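Local coordinates for protein type III restriction-modification enzyme EcoP15I Mod subunit (Escherichia coli, PDB 4ZCF) that methylates one adenine of the asymmetric DNA site 5'-CAGCAG-3' with S-adenosyl-L-methionine and, together with the Res subunit, supports DNA restriction, at residues P73-N85 / D543-L557. Numbering follows the deposited sequence.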
ATOM      1  N   PRO A  73     -24.391   6.889  -0.252  1.00 48.15           N
ATOM      2  CA  PRO A  73     -24.644   6.045  -1.437  1.00 47.93           C
ATOM      3  C   PRO A  73     -24.831   6.820  -2.757  1.00 51.53           C
ATOM      4  O   PRO A  73     -25.141   8.016  -2.707  1.00 50.59           O
ATOM      5  CB  PRO A  73     -25.912   5.289  -1.032  1.00 49.24           C
ATOM      6  CG  PRO A  73     -26.667   6.287  -0.210  1.00 52.99           C
ATOM      7  CD  PRO A  73     -25.633   7.101   0.528  1.00 48.86           C
ATOM      8  N   PRO A  74     -24.720   6.164  -3.942  1.00 48.47           N
ATOM      9  CA  PRO A  74     -24.975   6.891  -5.196  1.00 48.69           C
ATOM     10  C   PRO A  74     -26.390   7.462  -5.262  1.00 53.18           C
ATOM     11  O   PRO A  74     -27.344   6.814  -4.835  1.00 53.25           O
ATOM     12  CB  PRO A  74     -24.709   5.851  -6.294  1.00 50.12           C
ATOM     13  CG  PRO A  74     -23.897   4.795  -5.635  1.00 54.42           C
ATOM     14  CD  PRO A  74     -24.359   4.757  -4.212  1.00 50.00           C
ATOM     15  N   LYS A  75     -26.478   8.725  -5.712  1.00 49.21           N
ATOM     16  CA  LYS A  75     -27.654   9.592  -5.883  1.00 47.86           C
ATOM     17  C   LYS A  75     -28.041   9.640  -7.391  1.00 49.67           C
ATOM     18  O   LYS A  75     -28.910  10.427  -7.778  1.00 51.25           O
ATOM     19  CB  LYS A  75     -27.217  11.030  -5.494  1.00 50.10           C
ATOM     20  CG  LYS A  75     -27.722  11.591  -4.174  1.00 65.87           C
ATOM     21  CD  LYS A  75     -27.230  13.038  -4.037  1.00 76.57           C
ATOM     22  CE  LYS A  75     -27.808  13.771  -2.846  1.00 90.73           C
ATOM     23  NZ  LYS A  75     -27.184  15.113  -2.659  1.00 95.99           N
ATOM     24  N   THR A  76     -27.330   8.877  -8.245  1.00 41.46           N
ATOM     25  CA  THR A  76     -27.489   8.915  -9.694  1.00 38.52           C
ATOM     26  C   THR A  76     -27.683   7.536 -10.320  1.00 39.15           C
ATOM     27  O   THR A  76     -27.641   6.504  -9.647  1.00 37.56           O
ATOM     28  CB  THR A  76     -26.219   9.566 -10.318  1.00 41.28           C
ATOM     29  OG1 THR A  76     -25.045   8.881  -9.870  1.00 39.66           O
ATOM     30  CG2 THR A  76     -26.089  11.049 -10.038  1.00 33.34           C
ATOM     31  N   LEU A  77     -27.891   7.537 -11.642  1.00 34.99           N
ATOM     32  CA  LEU A  77     -27.968   6.357 -12.485  1.00 33.70           C
ATOM     33  C   LEU A  77     -26.904   6.535 -13.598  1.00 37.13           C
ATOM     34  O   LEU A  77     -26.346   7.619 -13.771  1.00 34.53           O
ATOM     35  CB  LEU A  77     -29.370   6.183 -13.111  1.00 33.50           C
ATOM     36  CG  LEU A  77     -30.627   6.215 -12.225  1.00 38.38           C
ATOM     37  CD1 LEU A  77     -31.863   5.915 -13.060  1.00 38.62           C
ATOM     38  CD2 LEU A  77     -30.558   5.192 -11.079  1.00 38.18           C
ATOM     39  N   LEU A  78     -26.678   5.485 -14.375  1.00 36.31           N
ATOM     40  CA  LEU A  78     -25.747   5.482 -15.489  1.00 37.02           C
ATOM     41  C   LEU A  78     -26.470   5.112 -16.788  1.00 41.83           C
ATOM     42  O   LEU A  78     -27.384   4.290 -16.789  1.00 41.07           O
ATOM     43  CB  LEU A  78     -24.573   4.509 -15.235  1.00 36.74           C
ATOM     44  CG  LEU A  78     -23.336   4.718 -16.127  1.00 40.48           C
ATOM     45  CD1 LEU A  78     -22.470   5.832 -15.599  1.00 41.48           C
ATOM     46  CD2 LEU A  78     -22.564   3.449 -16.301  1.00 36.90           C
ATOM     47  N   ALA A  79     -26.059   5.746 -17.883  1.00 39.49           N
ATOM     48  CA  ALA A  79     -26.585   5.489 -19.209  1.00 39.98           C
ATOM     49  C   ALA A  79     -25.473   5.675 -20.206  1.00 44.70           C
ATOM     50  O   ALA A  79     -24.493   6.359 -19.916  1.00 42.97           O
ATOM     51  CB  ALA A  79     -27.735   6.426 -19.523  1.00 40.76           C
ATOM     52  N   GLU A  80     -25.644   5.059 -21.386  1.00 43.11           N
ATOM     53  CA  GLU A  80     -24.745   5.073 -22.537  1.00 42.41           C
ATOM     54  C   GLU A  80     -24.950   6.294 -23.378  1.00 48.95           C
ATOM     55  O   GLU A  80     -26.041   6.857 -23.388  1.00 47.92           O
ATOM     56  CB  GLU A  80     -25.131   3.929 -23.478  1.00 43.17           C
ATOM     57  CG  GLU A  80     -24.843   2.534 -23.004  1.00 48.09           C
ATOM     58  CD  GLU A  80     -24.998   1.545 -24.135  1.00 60.91           C
ATOM     59  OE1 GLU A  80     -24.024   1.347 -24.897  1.00 49.01           O
ATOM     60  OE2 GLU A  80     -26.116   1.004 -24.288  1.00 58.47           O
ATOM     61  N   ASP A  81     -23.940   6.626 -24.197  1.00 49.24           N
ATOM     62  CA  ASP A  81     -24.077   7.608 -25.265  1.00 50.01           C
ATOM     63  C   ASP A  81     -24.374   6.670 -26.425  1.00 54.86           C
ATOM     64  O   ASP A  81     -23.438   6.101 -27.001  1.00 55.32           O
ATOM     65  CB  ASP A  81     -22.787   8.408 -25.533  1.00 51.29           C
ATOM     66  CG  ASP A  81     -22.958   9.513 -26.566  1.00 54.30           C
ATOM     67  OD1 ASP A  81     -23.626   9.273 -27.592  1.00 54.47           O
ATOM     68  OD2 ASP A  81     -22.426  10.611 -26.347  1.00 58.90           O
ATOM     69  N   LYS A  82     -25.679   6.414 -26.675  1.00 51.04           N
ATOM     70  CA  LYS A  82     -26.171   5.479 -27.710  1.00 49.87           C
ATOM     71  C   LYS A  82     -25.612   5.765 -29.101  1.00 52.44           C
ATOM     72  O   LYS A  82     -25.214   4.822 -29.773  1.00 52.07           O
ATOM     73  CB  LYS A  82     -27.718   5.390 -27.733  1.00 51.21           C
ATOM     74  CG  LYS A  82     -28.379   5.007 -26.398  1.00 54.52           C
ATOM     75  CD  LYS A  82     -28.338   3.506 -26.098  1.00 57.95           C
ATOM     76  CE  LYS A  82     -28.812   3.200 -24.691  1.00 58.87           C
ATOM     77  NZ  LYS A  82     -28.928   1.733 -24.445  1.00 58.53           N
ATOM     78  N   THR A  83     -25.552   7.058 -29.516  1.00 48.85           N
ATOM     79  CA  THR A  83     -25.017   7.481 -30.823  1.00 48.86           C
ATOM     80  C   THR A  83     -23.551   6.999 -30.946  1.00 51.86           C
ATOM     81  O   THR A  83     -23.252   6.167 -31.816  1.00 51.30           O
ATOM     82  CB  THR A  83     -25.195   9.011 -31.047  1.00 58.69           C
ATOM     83  OG1 THR A  83     -26.510   9.420 -30.668  1.00 60.76           O
ATOM     84  CG2 THR A  83     -24.939   9.432 -32.496  1.00 57.04           C
ATOM     85  N   HIS A  84     -22.677   7.464 -30.015  1.00 46.03           N
ATOM     86  CA  HIS A  84     -21.268   7.086 -29.939  1.00 44.87           C
ATOM     87  C   HIS A  84     -21.039   5.548 -29.899  1.00 49.12           C
ATOM     88  O   HIS A  84     -20.260   5.032 -30.696  1.00 48.50           O
ATOM     89  CB  HIS A  84     -20.554   7.801 -28.756  1.00 44.78           C
ATOM     90  CG  HIS A  84     -19.054   7.616 -28.750  1.00 47.34           C
ATOM     91  ND1 HIS A  84     -18.202   8.574 -29.280  1.00 48.45           N
ATOM     92  CD2 HIS A  84     -18.313   6.564 -28.337  1.00 47.50           C
ATOM     93  CE1 HIS A  84     -16.988   8.082 -29.152  1.00 46.44           C
ATOM     94  NE2 HIS A  84     -17.006   6.876 -28.600  1.00 46.73           N
ATOM     95  N   ASN A  85     -21.698   4.834 -28.986  1.00 46.46           N
ATOM     96  CA  ASN A  85     -21.475   3.389 -28.823  1.00 46.71           C
ATOM     97  C   ASN A  85     -21.881   2.503 -29.987  1.00 51.62           C
ATOM     98  O   ASN A  85     -21.303   1.427 -30.152  1.00 52.00           O
ATOM     99  CB  ASN A  85     -22.043   2.878 -27.498  1.00 43.70           C
ATOM    100  CG  ASN A  85     -21.582   3.649 -26.296  1.00 59.58           C
ATOM    101  OD1 ASN A  85     -20.620   4.409 -26.344  1.00 51.37           O
ATOM    102  ND2 ASN A  85     -22.287   3.504 -25.194  1.00 54.14           N
ATOM    103  N   ASP A 543     -33.950   2.605 -20.975  1.00 46.24           N
ATOM    104  CA  ASP A 543     -32.572   2.267 -21.324  1.00 45.18           C
ATOM    105  C   ASP A 543     -31.605   2.596 -20.191  1.00 48.63           C
ATOM    106  O   ASP A 543     -30.691   1.815 -19.945  1.00 49.03           O
ATOM    107  CB  ASP A 543     -32.163   2.940 -22.637  1.00 47.69           C
ATOM    108  CG  ASP A 543     -32.756   2.302 -23.886  1.00 59.26           C
ATOM    109  OD1 ASP A 543     -33.047   1.072 -23.853  1.00 58.16           O
ATOM    110  OD2 ASP A 543     -32.878   3.015 -24.918  1.00 65.69           O
ATOM    111  N   THR A 544     -31.828   3.725 -19.472  1.00 45.18           N
ATOM    112  CA  THR A 544     -31.067   4.127 -18.287  1.00 44.78           C
ATOM    113  C   THR A 544     -31.171   3.052 -17.178  1.00 50.49           C
ATOM    114  O   THR A 544     -30.155   2.705 -16.584  1.00 52.13           O
ATOM    115  CB  THR A 544     -31.462   5.535 -17.823  1.00 46.90           C
ATOM    116  OG1 THR A 544     -31.359   6.436 -18.932  1.00 45.61           O
ATOM    117  CG2 THR A 544     -30.582   6.043 -16.668  1.00 42.60           C
ATOM    118  N   LEU A 545     -32.372   2.489 -16.954  1.00 47.08           N
ATOM    119  CA  LEU A 545     -32.628   1.436 -15.963  1.00 46.78           C
ATOM    120  C   LEU A 545     -31.897   0.156 -16.265  1.00 49.71           C
ATOM    121  O   LEU A 545     -31.252  -0.379 -15.381  1.00 49.32           O
ATOM    122  CB  LEU A 545     -34.125   1.118 -15.852  1.00 47.15           C
ATOM    123  CG  LEU A 545     -35.037   2.124 -15.180  1.00 52.51           C
ATOM    124  CD1 LEU A 545     -36.409   1.502 -14.992  1.00 53.64           C
ATOM    125  CD2 LEU A 545     -34.495   2.566 -13.824  1.00 53.31           C
ATOM    126  N   LEU A 546     -32.021  -0.354 -17.499  1.00 46.88           N
ATOM    127  CA  LEU A 546     -31.385  -1.593 -17.968  1.00 46.25           C
ATOM    128  C   LEU A 546     -29.868  -1.548 -17.752  1.00 52.63           C
ATOM    129  O   LEU A 546     -29.306  -2.505 -17.216  1.00 55.52           O
ATOM    130  CB  LEU A 546     -31.728  -1.788 -19.452  1.00 45.68           C
ATOM    131  CG  LEU A 546     -31.200  -3.022 -20.167  1.00 50.35           C
ATOM    132  CD1 LEU A 546     -31.697  -4.332 -19.527  1.00 50.10           C
ATOM    133  CD2 LEU A 546     -31.562  -2.964 -21.634  1.00 52.95           C
ATOM    134  N   THR A 547     -29.230  -0.427 -18.151  1.00 46.73           N
ATOM    135  CA  THR A 547     -27.799  -0.117 -18.057  1.00 45.61           C
ATOM    136  C   THR A 547     -27.356  -0.083 -16.586  1.00 47.92           C
ATOM    137  O   THR A 547     -26.361  -0.713 -16.242  1.00 48.08           O
ATOM    138  CB  THR A 547     -27.515   1.215 -18.826  1.00 46.02           C
ATOM    139  OG1 THR A 547     -27.809   1.015 -20.215  1.00 44.45           O
ATOM    140  CG2 THR A 547     -26.069   1.717 -18.657  1.00 38.00           C
ATOM    141  N   THR A 548     -28.085   0.660 -15.740  1.00 42.42           N
ATOM    142  CA  THR A 548     -27.820   0.767 -14.304  1.00 42.11           C
ATOM    143  C   THR A 548     -28.000  -0.611 -13.630  1.00 45.78           C
ATOM    144  O   THR A 548     -27.127  -1.038 -12.897  1.00 46.44           O
ATOM    145  CB  THR A 548     -28.740   1.836 -13.679  1.00 47.34           C
ATOM    146  OG1 THR A 548     -28.596   3.070 -14.391  1.00 49.25           O
ATOM    147  CG2 THR A 548     -28.480   2.047 -12.201  1.00 41.92           C
ATOM    148  N   TRP A 549     -29.117  -1.297 -13.894  1.00 42.37           N
ATOM    149  CA  TRP A 549     -29.431  -2.598 -13.326  1.00 42.73           C
ATOM    150  C   TRP A 549     -28.387  -3.629 -13.658  1.00 47.36           C
ATOM    151  O   TRP A 549     -28.015  -4.379 -12.776  1.00 47.35           O
ATOM    152  CB  TRP A 549     -30.818  -3.084 -13.776  1.00 41.98           C
ATOM    153  CG  TRP A 549     -31.983  -2.402 -13.120  1.00 43.20           C
ATOM    154  CD1 TRP A 549     -31.969  -1.253 -12.381  1.00 46.00           C
ATOM    155  CD2 TRP A 549     -33.351  -2.809 -13.204  1.00 43.59           C
ATOM    156  NE1 TRP A 549     -33.246  -0.924 -11.992  1.00 45.87           N
ATOM    157  CE2 TRP A 549     -34.120  -1.844 -12.513  1.00 48.24           C
ATOM    158  CE3 TRP A 549     -34.007  -3.913 -13.785  1.00 45.28           C
ATOM    159  CZ2 TRP A 549     -35.514  -1.957 -12.378  1.00 48.25           C
ATOM    160  CZ3 TRP A 549     -35.385  -4.013 -13.668  1.00 46.89           C
ATOM    161  CH2 TRP A 549     -36.122  -3.057 -12.956  1.00 47.74           C
ATOM    162  N   CYS A 550     -27.904  -3.676 -14.917  1.00 44.82           N
ATOM    163  CA  CYS A 550     -26.866  -4.625 -15.338  1.00 43.98           C
ATOM    164  C   CYS A 550     -25.540  -4.407 -14.576  1.00 44.39           C
ATOM    165  O   CYS A 550     -24.857  -5.376 -14.271  1.00 44.59           O
ATOM    166  CB  CYS A 550     -26.657  -4.555 -16.848  1.00 44.49           C
ATOM    167  SG  CYS A 550     -27.880  -5.474 -17.820  1.00 48.41           S
ATOM    168  N   LEU A 551     -25.185  -3.141 -14.285  1.00 38.27           N
ATOM    169  CA  LEU A 551     -23.950  -2.754 -13.590  1.00 37.93           C
ATOM    170  C   LEU A 551     -24.083  -3.079 -12.108  1.00 43.21           C
ATOM    171  O   LEU A 551     -23.252  -3.817 -11.562  1.00 41.85           O
ATOM    172  CB  LEU A 551     -23.634  -1.249 -13.819  1.00 37.20           C
ATOM    173  CG  LEU A 551     -22.287  -0.687 -13.286  1.00 39.38           C
ATOM    174  CD1 LEU A 551     -21.082  -1.441 -13.826  1.00 37.82           C
ATOM    175  CD2 LEU A 551     -22.202   0.821 -13.481  1.00 37.23           C
ATOM    176  N   TYR A 552     -25.184  -2.593 -11.494  1.00 40.79           N
ATOM    177  CA  TYR A 552     -25.558  -2.855 -10.107  1.00 41.12           C
ATOM    178  C   TYR A 552     -25.537  -4.367  -9.823  1.00 44.11           C
ATOM    179  O   TYR A 552     -25.047  -4.779  -8.782  1.00 44.13           O
ATOM    180  CB  TYR A 552     -26.950  -2.247  -9.795  1.00 43.12           C
ATOM    181  CG  TYR A 552     -27.445  -2.597  -8.407  1.00 46.64           C
ATOM    182  CD1 TYR A 552     -27.052  -1.853  -7.298  1.00 49.10           C
ATOM    183  CD2 TYR A 552     -28.227  -3.731  -8.189  1.00 47.11           C
ATOM    184  CE1 TYR A 552     -27.438  -2.217  -6.009  1.00 49.81           C
ATOM    185  CE2 TYR A 552     -28.601  -4.113  -6.906  1.00 47.73           C
ATOM    186  CZ  TYR A 552     -28.231  -3.336  -5.821  1.00 55.44           C
ATOM    187  OH  TYR A 552     -28.630  -3.676  -4.552  1.00 60.19           O
ATOM    188  N   ASP A 553     -26.041  -5.181 -10.766  1.00 40.13           N
ATOM    189  CA  ASP A 553     -26.102  -6.640 -10.686  1.00 39.30           C
ATOM    190  C   ASP A 553     -24.746  -7.330 -10.797  1.00 41.18           C
ATOM    191  O   ASP A 553     -24.687  -8.549 -10.658  1.00 39.15           O
ATOM    192  CB  ASP A 553     -27.138  -7.226 -11.684  1.00 41.30           C
ATOM    193  CG  ASP A 553     -28.594  -7.123 -11.227  1.00 52.49           C
ATOM    194  OD1 ASP A 553     -28.871  -7.437 -10.050  1.00 55.39           O
ATOM    195  OD2 ASP A 553     -29.457  -6.803 -12.064  1.00 53.43           O
ATOM    196  N   GLY A 554     -23.686  -6.557 -11.056  1.00 38.62           N
ATOM    197  CA  GLY A 554     -22.314  -7.054 -11.109  1.00 38.73           C
ATOM    198  C   GLY A 554     -21.696  -7.320 -12.460  1.00 45.30           C
ATOM    199  O   GLY A 554     -20.595  -7.877 -12.525  1.00 44.39           O
ATOM    200  N   SER A 555     -22.386  -6.948 -13.546  1.00 45.38           N
ATOM    201  CA  SER A 555     -21.869  -7.177 -14.905  1.00 46.24           C
ATOM    202  C   SER A 555     -21.006  -5.993 -15.369  1.00 50.48           C
ATOM    203  O   SER A 555     -21.425  -4.842 -15.226  1.00 51.67           O
ATOM    204  CB  SER A 555     -23.004  -7.452 -15.900  1.00 49.29           C
ATOM    205  OG  SER A 555     -24.149  -8.047 -15.307  1.00 58.54           O
ATOM    206  N   LEU A 556     -19.819  -6.281 -15.941  1.00 45.38           N
ATOM    207  CA  LEU A 556     -18.877  -5.271 -16.458  1.00 44.05           C
ATOM    208  C   LEU A 556     -19.510  -4.516 -17.618  1.00 48.99           C
ATOM    209  O   LEU A 556     -20.215  -5.140 -18.420  1.00 49.03           O
ATOM    210  CB  LEU A 556     -17.570  -5.919 -16.978  1.00 43.04           C
ATOM    211  CG  LEU A 556     -16.857  -6.965 -16.125  1.00 45.60           C
ATOM    212  CD1 LEU A 556     -15.978  -7.855 -17.003  1.00 45.08           C
ATOM    213  CD2 LEU A 556     -16.036  -6.326 -15.022  1.00 43.91           C
ATOM    214  N   LEU A 557     -19.215  -3.197 -17.757  1.00 45.55           N
ATOM    215  CA  LEU A 557     -19.753  -2.382 -18.866  1.00 45.53           C
ATOM    216  C   LEU A 557     -19.384  -2.885 -20.266  1.00 52.85           C
ATOM    217  O   LEU A 557     -19.961  -2.431 -21.247  1.00 54.32           O
ATOM    218  CB  LEU A 557     -19.452  -0.878 -18.702  1.00 44.66           C
ATOM    219  CG  LEU A 557     -19.991  -0.216 -17.429  1.00 48.03           C
ATOM    220  CD1 LEU A 557     -19.472   1.208 -17.278  1.00 47.66           C
ATOM    221  CD2 LEU A 557     -21.512  -0.217 -17.403  1.00 49.84           C
TER
HETATM  222  O   HOH W   1     -29.964   0.198 -22.010  1.00 36.37           O
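Leu77 lies across Thr544 and Thr548 at about a right angle: its CD1 meets Thr544 CG2 at 3.8 Å while CD2 rests on Thr548 CG2, so the branched leucine spans one turn. Small beta-branched threonines suit this face, consistent with the axes of strand 76-80 and helix 543-552 approaching to 6.6 Å at 107°. With Thr548 OG1 beside its backbone N (chi1 -54°), the hydroxyl sits 3.0 Å from Leu78 O and 2.7 Å from Thr544 O, two acceptors within reach of one proton. Leu78 turns CG anti to its backbone N (chi1 -163°), and CD2 touches Leu551 CD2 and Leu557 CD1, each at 3.9 Å, meeting Leu557 tip to tip. Thr547 CG2 packs on Leu78 O at 3.4 Å and on Ala79 CA. Ala79, short enough for close approach, sets CB against Thr544 OG1, whose main polar partner is Glu540. Glu80 contributes mainly through Lys82: its OE2 takes a salt bridge from Lys82 NZ at 2.9 Å. Bent at chi2, Lys82 brings NZ to a water that donates to Asp543 O; Asp543 OD2, 4.2 Å from NZ, is too distant for a salt bridge. With an alanine in place of Lys82, Glu80 would probably lose its charged mate and the water link to the helix would break. The helix packs the C-terminal domain across an edge strand of the Rossmann-like methyltransferase sheet.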